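Side-chain contacts in cellobiose 2-epimerase (Caldibacillus thermoamylovorans, PDB 5ZHB), which interconverts epimers at C2 of the reducing-end sugar of cellobiose and probably of related disaccharides: residues 2-7 with 331-336; 247-252 with 314-319. All blocks are in the same frame, centred on the assembly; numbering follows the deposited sequence.

Both contacts join helices that are neighbours in one of the two rings of the (alpha/alpha)6 barrel. Contact 1 belongs to the outer ring, partly buried and about 21 Å from the chain centre, where helix 2-21 meets helix 326-343 across a wide gap filled by rings and long acidic side chains. Contact 2 belongs to the inner ring, buried, where helices 245-262 and 306-323 come close enough for a glycine to matter and a water supplies the polar links. The two share no helix, but 306-323 and 326-343 follow each other in the chain, and they touch: Ala331 and Ile335 of contact 1 pack on Phe316 of contact 2.

Contact 1 of 2, residues 2-7 with 331-336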
loop_
_atom_site.group_PDB
_atom_site.type_symbol
_atom_site.label_atom_id
_atom_site.label_comp_id
_atom_site.label_asym_id
_atom_site.label_seq_id
_atom_site.Cartn_x
_atom_site.Cartn_y
_atom_site.Cartn_z
ATOM N N ASN A 2 -1.322 -7.727 -24.417
ATOM C CA ASN A 2 -2.112 -6.539 -24.677
ATOM C C ASN A 2 -3.584 -6.835 -24.386
ATOM O O ASN A 2 -4.316 -5.949 -23.953
ATOM C CB ASN A 2 -1.860 -6.014 -26.085
ATOM C CG ASN A 2 -0.436 -5.540 -26.240
ATOM O OD1 ASN A 2 -0.182 -4.333 -26.170
ATOM N ND2 ASN A 2 0.504 -6.460 -26.402
ATOM N N THR A 3 -3.991 -8.088 -24.630
ATOM C CA THR A 3 -5.333 -8.566 -24.343
ATOM C C THR A 3 -5.644 -8.422 -22.852
ATOM O O THR A 3 -6.674 -7.851 -22.493
ATOM C CB THR A 3 -5.473 -10.016 -24.808
ATOM O OG1 THR A 3 -6.780 -10.427 -24.427
ATOM C CG2 THR A 3 -4.489 -10.978 -24.162
ATOM N N PHE A 4 -4.738 -8.926 -22.001
ATOM C CA PHE A 4 -4.939 -8.915 -20.558
ATOM C C PHE A 4 -4.940 -7.456 -20.092
ATOM O O PHE A 4 -5.797 -7.062 -19.302
ATOM C CB PHE A 4 -3.938 -9.844 -19.840
ATOM C CG PHE A 4 -4.314 -11.322 -19.896
ATOM C CD1 PHE A 4 -5.277 -11.852 -19.036
ATOM C CD2 PHE A 4 -3.729 -12.185 -20.827
ATOM C CE1 PHE A 4 -5.644 -13.199 -19.100
ATOM C CE2 PHE A 4 -4.094 -13.531 -20.885
ATOM C CZ PHE A 4 -5.057 -14.035 -20.030
ATOM N N VAL A 5 -4.017 -6.635 -20.611
ATOM C CA VAL A 5 -3.866 -5.265 -20.137
ATOM C C VAL A 5 -5.071 -4.411 -20.528
ATOM O O VAL A 5 -5.483 -3.539 -19.752
ATOM C CB VAL A 5 -2.533 -4.634 -20.573
ATOM C CG1 VAL A 5 -2.459 -3.149 -20.239
ATOM C CG2 VAL A 5 -1.370 -5.359 -19.916
ATOM N N ASN A 6 -5.671 -4.675 -21.697
ATOM C CA ASN A 6 -6.906 -3.992 -22.048
ATOM C C ASN A 6 -8.003 -4.350 -21.058
ATOM O O ASN A 6 -8.844 -3.530 -20.742
ATOM C CB ASN A 6 -7.365 -4.282 -23.474
ATOM C CG ASN A 6 -6.579 -3.479 -24.484
ATOM O OD1 ASN A 6 -6.522 -2.245 -24.399
ATOM N ND2 ASN A 6 -5.957 -4.147 -25.444
ATOM N N GLU A 7 -8.024 -5.579 -20.562
ATOM C CA GLU A 7 -9.016 -5.966 -19.573
ATOM C C GLU A 7 -8.795 -5.229 -18.248
ATOM O O GLU A 7 -9.767 -4.883 -17.568
ATOM C CB GLU A 7 -9.019 -7.472 -19.354
ATOM C CG GLU A 7 -9.701 -8.207 -20.502
ATOM C CD GLU A 7 -10.019 -9.649 -20.181
ATOM O OE1 GLU A 7 -9.804 -10.093 -19.032
ATOM O OE2 GLU A 7 -10.492 -10.336 -21.114
ATOM N N ALA A 331 0.912 -17.548 -13.771
ATOM C CA ALA A 331 0.365 -17.303 -12.440
ATOM C C ALA A 331 -0.546 -16.072 -12.491
ATOM O O ALA A 331 -1.604 -16.076 -11.849
ATOM C CB ALA A 331 1.463 -17.146 -11.394
ATOM N N VAL A 332 -0.076 -15.049 -13.221
ATOM C CA VAL A 332 -0.766 -13.781 -13.390
ATOM C C VAL A 332 -2.119 -14.054 -14.061
ATOM O O VAL A 332 -3.160 -13.599 -13.592
ATOM C CB VAL A 332 0.087 -12.772 -14.170
ATOM C CG1 VAL A 332 -0.695 -11.554 -14.665
ATOM C CG2 VAL A 332 1.292 -12.274 -13.387
ATOM N N GLU A 333 -2.114 -14.853 -15.136
ATOM C CA GLU A 333 -3.337 -15.116 -15.876
ATOM C C GLU A 333 -4.357 -15.793 -14.969
ATOM O O GLU A 333 -5.524 -15.427 -14.993
ATOM C CB GLU A 333 -3.030 -15.965 -17.124
ATOM C CG GLU A 333 -2.238 -15.233 -18.206
ATOM C CD GLU A 333 -1.694 -16.095 -19.363
ATOM O OE1 GLU A 333 -2.067 -17.286 -19.456
ATOM O OE2 GLU A 333 -0.878 -15.589 -20.170
ATOM N N ARG A 334 -3.936 -16.777 -14.159
ATOM C CA ARG A 334 -4.861 -17.527 -13.338
ATOM C C ARG A 334 -5.394 -16.695 -12.165
ATOM O O ARG A 334 -6.553 -16.836 -11.780
ATOM C CB ARG A 334 -4.225 -18.801 -12.776
ATOM C CG ARG A 334 -3.841 -19.756 -13.897
ATOM C CD ARG A 334 -3.093 -20.955 -13.325
ATOM N NE ARG A 334 -4.048 -21.836 -12.659
ATOM C CZ ARG A 334 -3.912 -22.493 -11.516
ATOM N NH1 ARG A 334 -2.835 -22.379 -10.756
ATOM N NH2 ARG A 334 -4.901 -23.262 -11.118
ATOM N N ILE A 335 -4.571 -15.817 -11.585
ATOM C CA ILE A 335 -5.103 -14.923 -10.563
ATOM C C ILE A 335 -6.178 -14.037 -11.195
ATOM O O ILE A 335 -7.218 -13.796 -10.589
ATOM C CB ILE A 335 -4.004 -14.060 -9.917
ATOM C CG1 ILE A 335 -2.933 -14.921 -9.247
ATOM C CG2 ILE A 335 -4.621 -13.061 -8.925
ATOM C CD1 ILE A 335 -1.649 -14.155 -9.000
ATOM N N TRP A 336 -5.899 -13.505 -12.381
ATOM C CA TRP A 336 -6.835 -12.593 -12.996
ATOM C C TRP A 336 -8.174 -13.274 -13.254
ATOM O O TRP A 336 -9.231 -12.714 -12.948
ATOM C CB TRP A 336 -6.258 -12.019 -14.276
ATOM C CG TRP A 336 -7.194 -11.059 -14.956
ATOM C CD1 TRP A 336 -7.559 -11.104 -16.267
ATOM C CD2 TRP A 336 -7.830 -9.893 -14.394
ATOM N NE1 TRP A 336 -8.398 -10.068 -16.560
ATOM C CE2 TRP A 336 -8.569 -9.294 -15.441
ATOM C CE3 TRP A 336 -7.858 -9.290 -13.131
ATOM C CZ2 TRP A 336 -9.315 -8.135 -15.265
ATOM C CZ3 TRP A 336 -8.602 -8.127 -12.963
ATOM C CH2 TRP A 336 -9.301 -7.558 -14.018
#
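Phe4, Glu7, Glu333 and Trp336 carry this contact between the first helix, 2-21, and helix 326-343, adjacent members of the outer ring of an (alpha/alpha)6 barrel. The meeting closes the circle, since it brings the N-terminal helix against one from near the end of the chain. The helix segments run roughly parallel, 35° apart, with axes 12.0 Å from each other at closest approach, too far for backbones to touch, and so long side chains span the distance.

Take Glu333 from its root. Glu333 CB sits 4.0 Å from Phe4 CZ. Glu333 CG comes closest, 3.6 Å from Phe4 CZ, and lies over the face of the ring as a CH-pi contact, 3.9 Å from the ring centroid. The chain is extended beyond CG, and Glu333 CD runs on past the rim, 3.8 Å from Phe4 CE2, with OE2 near that carbon too. The carboxylate plane ends only 6° from parallel to the phenyl plane but is offset beyond the rim of the ring.

The Phe4 ring presents its edge to Trp336: CD1 of Phe4 stands 3.7 Å from CD1 of Trp336, and the two rings meet rim to rim, neither lying over the other. Phe8, one residue beyond the segment, meets the indole edge-to-face.

The polar link comes from Glu7, which stands one turn after Phe4 on its helix. Trp336 NE1 donates to Glu7 OE1, which also forms a salt bridge with Lys340, so indole N-H and ammonium share one oxygen, which would probably keep the carboxylate from turning. That carboxylate is twisted well away from the indole plane, yet OE1 itself stays close to the plane, and the bond from Trp336 NE1 reaches Glu7 OE1 nearly end-on, at 2.8 Å with 163° at the hydrogen.

Contact 2 of 2, residues 247-252 with 314-319; sequences HDIEAS and VGFYNA
Ile249 lies against Gly315 and the ring of Phe316, and these three buried residues make all the close contacts between segments 247-252 and 314-319, on helices 245-262 and 306-323.

Apolar packing comes first. The backbones approach to 5.3 Å between Ile249 CA and Gly315 CA, and the glycine makes this possible: a CB there would point toward Ile249 and clash with its CG1, and Ile249 CG1 instead rests 3.9 Å from Gly315 CA. With CG1 of Ile249 trans to the backbone N (chi1 -168°), Ile249 CD1 reaches past the glycine to the next residue and lies 3.7 Å from Phe316 CD1, with CE1 of that ring just as near. CD1 meets the ring obliquely, and the two side chains cross at about a right angle. Phe316 also packs on Val285 and on Glu281 of helix 267-283. Were Ile249 an alanine, CG1 and CD1 would go, a gap would probably open beside Gly315, and the Phe316 ring would probably lose its contact with Ile249 CD1.

No direct hydrogen bond crosses between the segments; a water does that work. It donates to Ser252 OG at 2.7 Å and to Gly315 O at 2.8 Å, and it accepts from Asn318 ND2 at 3.0 Å, tying three points on two helices. Gly315 O thus takes a second bond besides the one from Ala319 N within its helix. Ser252 OG is also bonded to Val273 O on helix 267-283, while Asn318 ND2 reaches Asp256 and Asn318 OD1 accepts from Lys260 and Arg387, so these buried polar groups are well satisfied.

Close helix approach over a glycine, with a water bridging buried groups beside it, here joins two neighbours in the inner ring of the (alpha/alpha)6 barrel of the N-acylglucosamine 2-epimerase family.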
loop_
_atom_site.group_PDB
_atom_site.type_symbol
_atom_site.label_atom_id
_atom_site.label_comp_id
_atom_site.label_asym_id
_atom_site.label_seq_id
_atom_site.Cartn_x
_atom_site.Cartn_y
_atom_site.Cartn_z
ATOM N N HIS A 247 2.216 -9.447 1.557
ATOM C CA HIS A 247 3.310 -8.537 1.831
ATOM C C HIS A 247 4.578 -8.949 1.080
ATOM O O HIS A 247 5.292 -8.117 0.536
ATOM C CB HIS A 247 3.645 -8.420 3.320
ATOM C CG HIS A 247 2.700 -7.579 4.098
ATOM N ND1 HIS A 247 1.632 -8.145 4.775
ATOM C CD2 HIS A 247 2.699 -6.269 4.377
ATOM C CE1 HIS A 247 0.962 -7.168 5.390
ATOM N NE2 HIS A 247 1.597 -6.030 5.168
ATOM N N ASP A 248 4.881 -10.239 1.068
ATOM C CA ASP A 248 6.114 -10.683 0.416
ATOM C C ASP A 248 6.154 -10.304 -1.057
ATOM O O ASP A 248 7.135 -9.773 -1.540
ATOM C CB ASP A 248 6.286 -12.175 0.640
ATOM C CG ASP A 248 6.700 -12.551 2.053
ATOM O OD1 ASP A 248 6.286 -11.836 2.994
ATOM O OD2 ASP A 248 7.438 -13.542 2.204
ATOM N N ILE A 249 5.088 -10.633 -1.802
ATOM C CA ILE A 249 5.113 -10.456 -3.235
ATOM C C ILE A 249 5.029 -8.968 -3.570
ATOM O O ILE A 249 5.646 -8.507 -4.531
ATOM C CB ILE A 249 4.046 -11.336 -3.921
ATOM C CG1 ILE A 249 4.255 -11.374 -5.421
ATOM C CG2 ILE A 249 2.609 -10.937 -3.553
ATOM C CD1 ILE A 249 5.640 -11.848 -5.834
ATOM N N GLU A 250 4.305 -8.201 -2.741
ATOM C CA GLU A 250 4.317 -6.753 -2.847
ATOM C C GLU A 250 5.734 -6.214 -2.645
ATOM O O GLU A 250 6.202 -5.428 -3.453
ATOM C CB GLU A 250 3.368 -6.191 -1.784
ATOM C CG GLU A 250 3.290 -4.663 -1.798
ATOM C CD GLU A 250 2.402 -4.090 -0.691
ATOM O OE1 GLU A 250 2.239 -4.754 0.362
ATOM O OE2 GLU A 250 1.854 -2.983 -0.898
ATOM N N ALA A 251 6.386 -6.612 -1.548
ATOM C CA ALA A 251 7.732 -6.164 -1.231
ATOM C C ALA A 251 8.718 -6.489 -2.351
ATOM O O ALA A 251 9.566 -5.665 -2.682
ATOM C CB ALA A 251 8.193 -6.814 0.053
ATOM N N SER A 252 8.570 -7.687 -2.941
ATOM C CA SER A 252 9.429 -8.085 -4.048
ATOM C C SER A 252 9.516 -6.964 -5.070
ATOM O O SER A 252 10.603 -6.536 -5.414
ATOM C CB SER A 252 8.960 -9.366 -4.679
ATOM O OG SER A 252 9.716 -9.671 -5.837
ATOM N N VAL A 314 1.135 -8.083 -9.756
ATOM C CA VAL A 314 2.189 -7.154 -10.117
ATOM C C VAL A 314 3.551 -7.825 -9.876
ATOM O O VAL A 314 4.429 -7.773 -10.726
ATOM C CB VAL A 314 2.077 -5.790 -9.409
ATOM C CG1 VAL A 314 3.243 -4.867 -9.761
ATOM C CG2 VAL A 314 0.743 -5.118 -9.743
ATOM N N GLY A 315 3.727 -8.437 -8.708
ATOM C CA GLY A 315 5.023 -8.949 -8.317
ATOM C C GLY A 315 5.427 -10.102 -9.229
ATOM O O GLY A 315 6.584 -10.195 -9.604
ATOM N N PHE A 316 4.445 -10.914 -9.613
ATOM C CA PHE A 316 4.695 -12.040 -10.504
ATOM C C PHE A 316 5.054 -11.554 -11.902
ATOM O O PHE A 316 5.960 -12.122 -12.524
ATOM C CB PHE A 316 3.539 -13.026 -10.468
ATOM C CG PHE A 316 3.398 -13.894 -9.229
ATOM C CD1 PHE A 316 4.464 -14.199 -8.379
ATOM C CD2 PHE A 316 2.175 -14.464 -8.941
ATOM C CE1 PHE A 316 4.276 -15.017 -7.267
ATOM C CE2 PHE A 316 1.998 -15.302 -7.845
ATOM C CZ PHE A 316 3.041 -15.550 -6.999
ATOM N N TYR A 317 4.412 -10.483 -12.374
ATOM C CA TYR A 317 4.741 -9.934 -13.677
ATOM C C TYR A 317 6.139 -9.304 -13.694
ATOM O O TYR A 317 6.883 -9.426 -14.676
ATOM C CB TYR A 317 3.655 -8.972 -14.170
ATOM C CG TYR A 317 3.952 -8.584 -15.601
ATOM C CD1 TYR A 317 3.755 -9.487 -16.642
ATOM C CD2 TYR A 317 4.516 -7.355 -15.899
ATOM C CE1 TYR A 317 4.055 -9.150 -17.954
ATOM C CE2 TYR A 317 4.840 -7.018 -17.199
ATOM C CZ TYR A 317 4.620 -7.920 -18.228
ATOM O OH TYR A 317 4.939 -7.538 -19.498
ATOM N N ASN A 318 6.501 -8.592 -12.617
ATOM C CA ASN A 318 7.853 -8.076 -12.454
ATOM C C ASN A 318 8.865 -9.221 -12.533
ATOM O O ASN A 318 9.856 -9.129 -13.259
ATOM C CB ASN A 318 8.003 -7.343 -11.109
ATOM C CG ASN A 318 9.312 -6.599 -10.961
ATOM O OD1 ASN A 318 9.597 -5.669 -11.718
ATOM N ND2 ASN A 318 10.109 -6.969 -9.968
ATOM N N ALA A 319 8.610 -10.283 -11.775
ATOM C CA ALA A 319 9.448 -11.462 -11.773
ATOM C C ALA A 319 9.583 -12.067 -13.176
ATOM O O ALA A 319 10.660 -12.567 -13.520
ATOM C CB ALA A 319 8.897 -12.463 -10.813
HETATM O O HOH W 1 8.798 -9.095 -8.267
#